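Long-range contact in RNA-dependent RNA Polymerase (Bombyx mori cytoplasmic polyhedrosis virus, PDB 6TZ0), which synthesises viral RNA inside the virus particle, transcribing plus strands from the double-stranded genome and probably making the complementary minus strands: residues A[180-185]-A[194-199]. Numbering follows the deposited sequence.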
ATOM      1  N   GLU A 180      27.401 -19.781 -29.960  1.00 53.23           N
ATOM      2  CA  GLU A 180      26.055 -19.643 -29.424  1.00 53.23           C
ATOM      3  C   GLU A 180      26.054 -18.525 -28.390  1.00 53.23           C
ATOM      4  O   GLU A 180      27.099 -17.965 -28.048  1.00 53.23           O
ATOM      5  CB  GLU A 180      25.545 -20.949 -28.808  1.00 53.23           C
ATOM      6  CG  GLU A 180      25.245 -22.040 -29.813  1.00 53.23           C
ATOM      7  CD  GLU A 180      24.665 -23.273 -29.164  1.00 53.23           C
ATOM      8  OE1 GLU A 180      24.611 -23.313 -27.918  1.00 53.23           O
ATOM      9  OE2 GLU A 180      24.260 -24.199 -29.898  1.00 53.23           O
ATOM     10  N   PHE A 181      24.865 -18.191 -27.900  1.00 48.64           N
ATOM     11  CA  PHE A 181      24.760 -17.204 -26.844  1.00 48.64           C
ATOM     12  C   PHE A 181      25.300 -17.791 -25.540  1.00 48.64           C
ATOM     13  O   PHE A 181      25.197 -18.997 -25.311  1.00 48.64           O
ATOM     14  CB  PHE A 181      23.309 -16.762 -26.665  1.00 48.64           C
ATOM     15  CG  PHE A 181      22.741 -16.027 -27.848  1.00 48.64           C
ATOM     16  CD1 PHE A 181      23.129 -14.730 -28.131  1.00 48.64           C
ATOM     17  CD2 PHE A 181      21.775 -16.618 -28.642  1.00 48.64           C
ATOM     18  CE1 PHE A 181      22.593 -14.046 -29.206  1.00 48.64           C
ATOM     19  CE2 PHE A 181      21.233 -15.939 -29.716  1.00 48.64           C
ATOM     20  CZ  PHE A 181      21.644 -14.652 -29.997  1.00 48.64           C
ATOM     21  N   PRO A 182      25.903 -16.962 -24.678  1.00 49.01           N
ATOM     22  CA  PRO A 182      26.499 -17.495 -23.438  1.00 49.01           C
ATOM     23  C   PRO A 182      25.485 -18.005 -22.431  1.00 49.01           C
ATOM     24  O   PRO A 182      25.871 -18.715 -21.495  1.00 49.01           O
ATOM     25  CB  PRO A 182      27.266 -16.294 -22.873  1.00 49.01           C
ATOM     26  CG  PRO A 182      27.473 -15.394 -24.028  1.00 49.01           C
ATOM     27  CD  PRO A 182      26.261 -15.551 -24.881  1.00 49.01           C
ATOM     28  N   PHE A 183      24.214 -17.668 -22.595  1.00 47.12           N
ATOM     29  CA  PHE A 183      23.149 -18.095 -21.705  1.00 47.12           C
ATOM     30  C   PHE A 183      21.840 -17.976 -22.465  1.00 47.12           C
ATOM     31  O   PHE A 183      21.791 -17.422 -23.565  1.00 47.12           O
ATOM     32  CB  PHE A 183      23.133 -17.271 -20.407  1.00 47.12           C
ATOM     33  CG  PHE A 183      23.142 -15.784 -20.632  1.00 47.12           C
ATOM     34  CD1 PHE A 183      21.967 -15.082 -20.836  1.00 47.12           C
ATOM     35  CD2 PHE A 183      24.336 -15.088 -20.639  1.00 47.12           C
ATOM     36  CE1 PHE A 183      21.986 -13.729 -21.055  1.00 47.12           C
ATOM     37  CE2 PHE A 183      24.353 -13.732 -20.858  1.00 47.12           C
ATOM     38  CZ  PHE A 183      23.179 -13.055 -21.068  1.00 47.12           C
ATOM     39  N   TYR A 184      20.779 -18.490 -21.858  1.00 50.82           N
ATOM     40  CA  TYR A 184      19.433 -18.337 -22.393  1.00 50.82           C
ATOM     41  C   TYR A 184      18.455 -18.561 -21.254  1.00 50.82           C
ATOM     42  O   TYR A 184      18.820 -19.057 -20.187  1.00 50.82           O
ATOM     43  CB  TYR A 184      19.168 -19.301 -23.559  1.00 50.82           C
ATOM     44  CG  TYR A 184      19.179 -20.769 -23.196  1.00 50.82           C
ATOM     45  CD1 TYR A 184      20.372 -21.481 -23.129  1.00 50.82           C
ATOM     46  CD2 TYR A 184      17.994 -21.454 -22.973  1.00 50.82           C
ATOM     47  CE1 TYR A 184      20.386 -22.814 -22.810  1.00 50.82           C
ATOM     48  CE2 TYR A 184      17.996 -22.791 -22.654  1.00 50.82           C
ATOM     49  CZ  TYR A 184      19.195 -23.467 -22.575  1.00 50.82           C
ATOM     50  OH  TYR A 184      19.201 -24.805 -22.261  1.00 50.82           O
ATOM     51  N   GLU A 185      17.205 -18.197 -21.491  1.00 54.32           N
ATOM     52  CA  GLU A 185      16.150 -18.418 -20.521  1.00 54.32           C
ATOM     53  C   GLU A 185      15.099 -19.347 -21.107  1.00 54.32           C
ATOM     54  O   GLU A 185      14.919 -19.420 -22.325  1.00 54.32           O
ATOM     55  CB  GLU A 185      15.506 -17.098 -20.082  1.00 54.32           C
ATOM     56  CG  GLU A 185      14.813 -16.324 -21.182  1.00 54.32           C
ATOM     57  CD  GLU A 185      14.240 -15.016 -20.682  1.00 54.32           C
ATOM     58  OE1 GLU A 185      14.386 -14.735 -19.478  1.00 54.32           O
ATOM     59  OE2 GLU A 185      13.650 -14.264 -21.485  1.00 54.32           O
ATOM     60  N   PHE A 194      22.712 -21.149 -18.137  1.00 51.62           N
ATOM     61  CA  PHE A 194      24.012 -20.767 -18.673  1.00 51.62           C
ATOM     62  C   PHE A 194      24.546 -21.865 -19.584  1.00 51.62           C
ATOM     63  O   PHE A 194      24.471 -23.049 -19.246  1.00 51.62           O
ATOM     64  CB  PHE A 194      25.004 -20.507 -17.541  1.00 51.62           C
ATOM     65  CG  PHE A 194      24.715 -19.268 -16.754  1.00 51.62           C
ATOM     66  CD1 PHE A 194      25.232 -18.045 -17.142  1.00 51.62           C
ATOM     67  CD2 PHE A 194      23.902 -19.323 -15.637  1.00 51.62           C
ATOM     68  CE1 PHE A 194      24.959 -16.901 -16.414  1.00 51.62           C
ATOM     69  CE2 PHE A 194      23.620 -18.189 -14.912  1.00 51.62           C
ATOM     70  CZ  PHE A 194      24.150 -16.978 -15.300  1.00 51.62           C
ATOM     71  N   ASN A 195      25.079 -21.468 -20.737  1.00 53.13           N
ATOM     72  CA  ASN A 195      25.816 -22.395 -21.584  1.00 53.13           C
ATOM     73  C   ASN A 195      27.314 -22.332 -21.326  1.00 53.13           C
ATOM     74  O   ASN A 195      27.970 -23.372 -21.228  1.00 53.13           O
ATOM     75  CB  ASN A 195      25.539 -22.114 -23.060  1.00 53.13           C
ATOM     76  CG  ASN A 195      24.161 -22.545 -23.484  1.00 53.13           C
ATOM     77  OD1 ASN A 195      23.676 -23.598 -23.080  1.00 53.13           O
ATOM     78  ND2 ASN A 195      23.519 -21.735 -24.315  1.00 53.13           N
ATOM     79  N   ASP A 196      27.866 -21.128 -21.218  1.00 54.46           N
ATOM     80  CA  ASP A 196      29.273 -20.920 -20.899  1.00 54.46           C
ATOM     81  C   ASP A 196      29.391 -20.662 -19.404  1.00 54.46           C
ATOM     82  O   ASP A 196      28.924 -19.633 -18.909  1.00 54.46           O
ATOM     83  CB  ASP A 196      29.841 -19.751 -21.697  1.00 54.46           C
ATOM     84  CG  ASP A 196      29.944 -20.052 -23.173  1.00 54.46           C
ATOM     85  OD1 ASP A 196      30.228 -21.214 -23.532  1.00 54.46           O
ATOM     86  OD2 ASP A 196      29.714 -19.132 -23.982  1.00 54.46           O
ATOM     87  N   LYS A 197      30.016 -21.590 -18.682  1.00 51.73           N
ATOM     88  CA  LYS A 197      30.192 -21.422 -17.247  1.00 51.73           C
ATOM     89  C   LYS A 197      31.317 -20.460 -16.902  1.00 51.73           C
ATOM     90  O   LYS A 197      31.446 -20.072 -15.737  1.00 51.73           O
ATOM     91  CB  LYS A 197      30.467 -22.771 -16.585  1.00 51.73           C
ATOM     92  CG  LYS A 197      29.382 -23.808 -16.784  1.00 51.73           C
ATOM     93  CD  LYS A 197      28.098 -23.411 -16.098  1.00 51.73           C
ATOM     94  CE  LYS A 197      27.099 -24.557 -16.113  1.00 51.73           C
ATOM     95  NZ  LYS A 197      26.591 -24.851 -17.479  1.00 51.73           N
ATOM     96  N   SER A 198      32.127 -20.061 -17.881  1.00 47.96           N
ATOM     97  CA  SER A 198      33.265 -19.196 -17.595  1.00 47.96           C
ATOM     98  C   SER A 198      32.861 -17.726 -17.554  1.00 47.96           C
ATOM     99  O   SER A 198      33.687 -16.860 -17.250  1.00 47.96           O
ATOM    100  CB  SER A 198      34.357 -19.424 -18.636  1.00 47.96           C
ATOM    101  OG  SER A 198      33.895 -19.069 -19.925  1.00 47.96           O
ATOM    102  N   VAL A 199      31.594 -17.427 -17.846  1.00 47.95           N
ATOM    103  CA  VAL A 199      31.162 -16.042 -17.941  1.00 47.95           C
ATOM    104  C   VAL A 199      30.792 -15.533 -16.545  1.00 47.95           C
ATOM    105  O   VAL A 199      30.615 -16.315 -15.602  1.00 47.95           O
ATOM    106  CB  VAL A 199      29.989 -15.943 -18.935  1.00 47.95           C
ATOM    107  CG1 VAL A 199      28.668 -16.350 -18.295  1.00 47.95           C
ATOM    108  CG2 VAL A 199      29.922 -14.584 -19.598  1.00 47.95           C
TER
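The amide of Asn195 comes up to the edge of the Tyr184 ring rather than over a face, its CG lying in the ring plane and the two planes 33° apart. Tyr184 CE1 is 3.4 Å from Asn195 OD1. At the ring of Phe194, Phe183 CB approaches obliquely, 4.0 Å from Phe194 CD1; these two residues form an antiparallel non-hydrogen-bonded pair with both side chains on one face of the hairpin. Asn195 CG stands anti to its own carbonyl carbon (chi1 -73°), which brings the amide toward 180-185, and Asn195 ND2 gives a weak but nearly straight hydrogen bond of 3.4 Å to Phe181 O.

Pro182 O shows how one carbonyl can hold a chain that is leaving a strand: it accepts from Asn195 N at 3.0 Å and from Asp196 N at 3.1 Å, both on the same face of its plane. Tyr184 and Asn195 belong to an ATP site observed for this protein, so the junction probably helps to shape that pocket, which holds no ATP in this chain; Arg37, another residue of the site, lies close to Phe181.

The contact lies at the open end of the hairpin, where the chain enters strand 183-186 and leaves strand 191-194. Phe181 and Phe183 meet Trp146 of helix 145-160, and Phe181 also packs on helix 37-44.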